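Local structure of glycosylation Associate Protein 2 (Streptococcus agalactiae serotype V, 6OYC) at residues L63-Q68 with E99-S104. The protein probably takes part, as a member of the Gap123 complex, in the glycosylation and accessory Sec-dependent secretion of a serine-rich adhesin. Numbering follows the deposited sequence.
Sequences LLLTEQ and EEFLRS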
# COMPACT_ATOMS: atom_id res chain seq x y z
N LEU B 63 -2.82 12.61 18.68
CA LEU B 63 -3.70 12.97 19.78
C LEU B 63 -3.95 11.71 20.59
O LEU B 63 -4.52 10.74 20.07
CB LEU B 63 -5.02 13.56 19.26
CG LEU B 63 -6.12 13.80 20.30
CD1 LEU B 63 -5.63 14.78 21.35
CD2 LEU B 63 -7.44 14.29 19.64
N LEU B 64 -3.54 11.71 21.84
CA LEU B 64 -3.65 10.54 22.69
C LEU B 64 -4.78 10.77 23.69
O LEU B 64 -4.69 11.64 24.55
CB LEU B 64 -2.34 10.22 23.41
CG LEU B 64 -2.49 9.07 24.40
CD1 LEU B 64 -3.01 7.80 23.71
CD2 LEU B 64 -1.19 8.81 25.13
N LEU B 65 -5.83 9.97 23.58
CA LEU B 65 -7.01 10.11 24.42
C LEU B 65 -6.98 8.97 25.44
O LEU B 65 -7.11 7.80 25.07
CB LEU B 65 -8.28 10.09 23.57
CG LEU B 65 -8.39 11.22 22.54
CD1 LEU B 65 -9.68 11.11 21.69
CD2 LEU B 65 -8.32 12.59 23.22
N THR B 66 -6.81 9.30 26.71
CA THR B 66 -6.65 8.26 27.71
C THR B 66 -7.90 8.00 28.54
O THR B 66 -7.87 7.09 29.37
CB THR B 66 -5.48 8.57 28.64
OG1 THR B 66 -5.69 9.84 29.28
CG2 THR B 66 -4.14 8.59 27.87
N GLU B 67 -9.00 8.74 28.33
CA GLU B 67 -10.22 8.56 29.12
C GLU B 67 -11.32 7.91 28.28
O GLU B 67 -11.30 7.94 27.05
CB GLU B 67 -10.74 9.89 29.67
CG GLU B 67 -9.69 10.76 30.30
CD GLU B 67 -8.96 10.04 31.42
OE1 GLU B 67 -9.65 9.47 32.30
OE2 GLU B 67 -7.71 10.05 31.42
N GLN B 68 -12.29 7.32 28.97
CA GLN B 68 -13.37 6.66 28.25
C GLN B 68 -14.28 7.67 27.56
O GLN B 68 -14.67 7.49 26.40
CB GLN B 68 -14.19 5.77 29.17
CG GLN B 68 -15.45 5.30 28.49
CD GLN B 68 -15.95 3.99 29.02
OE1 GLN B 68 -16.08 3.02 28.27
NE2 GLN B 68 -16.24 3.95 30.31
N GLU B 99 -17.54 8.93 20.70
CA GLU B 99 -17.50 7.93 19.64
C GLU B 99 -17.57 8.59 18.26
O GLU B 99 -16.89 8.16 17.33
CB GLU B 99 -18.62 6.91 19.81
CG GLU B 99 -19.08 6.25 18.50
CD GLU B 99 -18.07 5.24 17.95
OE1 GLU B 99 -17.58 4.38 18.73
OE2 GLU B 99 -17.76 5.31 16.74
N GLU B 100 -18.37 9.66 18.12
CA GLU B 100 -18.43 10.34 16.83
C GLU B 100 -17.06 10.86 16.44
O GLU B 100 -16.64 10.74 15.28
CB GLU B 100 -19.42 11.51 16.87
CG GLU B 100 -20.87 11.17 17.14
CD GLU B 100 -21.74 12.42 17.29
OE1 GLU B 100 -22.68 12.40 18.12
OE2 GLU B 100 -21.46 13.42 16.58
N PHE B 101 -16.37 11.46 17.40
CA PHE B 101 -15.02 11.94 17.16
C PHE B 101 -14.10 10.81 16.72
O PHE B 101 -13.47 10.89 15.66
CB PHE B 101 -14.51 12.62 18.43
CG PHE B 101 -13.23 13.36 18.24
CD1 PHE B 101 -13.24 14.64 17.72
CD2 PHE B 101 -12.02 12.76 18.55
CE1 PHE B 101 -12.07 15.33 17.54
CE2 PHE B 101 -10.84 13.44 18.36
CZ PHE B 101 -10.87 14.73 17.85
N LEU B 102 -14.03 9.72 17.51
CA LEU B 102 -13.17 8.60 17.14
C LEU B 102 -13.46 8.11 15.73
O LEU B 102 -12.55 7.82 14.95
CB LEU B 102 -13.34 7.46 18.14
CG LEU B 102 -13.02 7.78 19.61
CD1 LEU B 102 -13.29 6.59 20.50
CD2 LEU B 102 -11.58 8.28 19.80
N ARG B 103 -14.74 8.04 15.38
CA ARG B 103 -15.11 7.49 14.08
C ARG B 103 -14.70 8.44 12.97
O ARG B 103 -14.15 8.00 11.95
CB ARG B 103 -16.61 7.22 14.05
CG ARG B 103 -17.12 6.66 12.77
CD ARG B 103 -18.61 6.38 12.88
NE ARG B 103 -19.19 6.16 11.56
CZ ARG B 103 -19.11 5.00 10.91
NH1 ARG B 103 -18.48 3.97 11.48
NH2 ARG B 103 -19.64 4.87 9.70
N SER B 104 -14.93 9.73 13.14
CA SER B 104 -14.55 10.65 12.08
C SER B 104 -13.04 10.70 11.89
O SER B 104 -12.57 11.07 10.81
CB SER B 104 -15.09 12.05 12.36
OG SER B 104 -14.31 12.71 13.33
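In the N-terminal parallel sheet of this protein, central strand 62-65 meets helix 96-104 through Leu63 and Leu65 on one side and Phe101 and Leu102 on the other. The axes of strand 63-65 and helix 99-104 come within 12.2 Å of each other at closest approach and run at 144°, closer to antiparallel than to parallel; long apolar side chains span the gap. Phe101 does most of this from the helix: with CG anti to its backbone N (chi1 -170°), the ring extends toward the strand. Leu63 approaches from the opposite direction, and its CD2 lies at the ring edge, 3.7 Å from Phe101 CE2. Two residues further along the strand, on the same face, Leu65 CD1 is farther from the ring, 4.2 Å from Phe101 CE2. That methyl also lies 3.9 Å from Leu102 CD2, the two side chains running alongside each other in opposite senses. Leucine suits this buried place because its branched apolar end packs between strand and helix, while the flat phenylalanine ring bridges both strand residues. Val86 of neighbouring strand 86-89 touches both Leu65 and Phe101, and Tyr88 touches Leu102, so the helix lies across more than one strand. On the helix, Ser104 OG bonds back to Phe101 O at 3.1 Å. Helix 96-104 is the connection of the beta-alpha-beta unit from strand 86-89 to strand 108-110, in a five-stranded parallel sheet with the 2-1-3-4-5 strand order of flavodoxin-like folds.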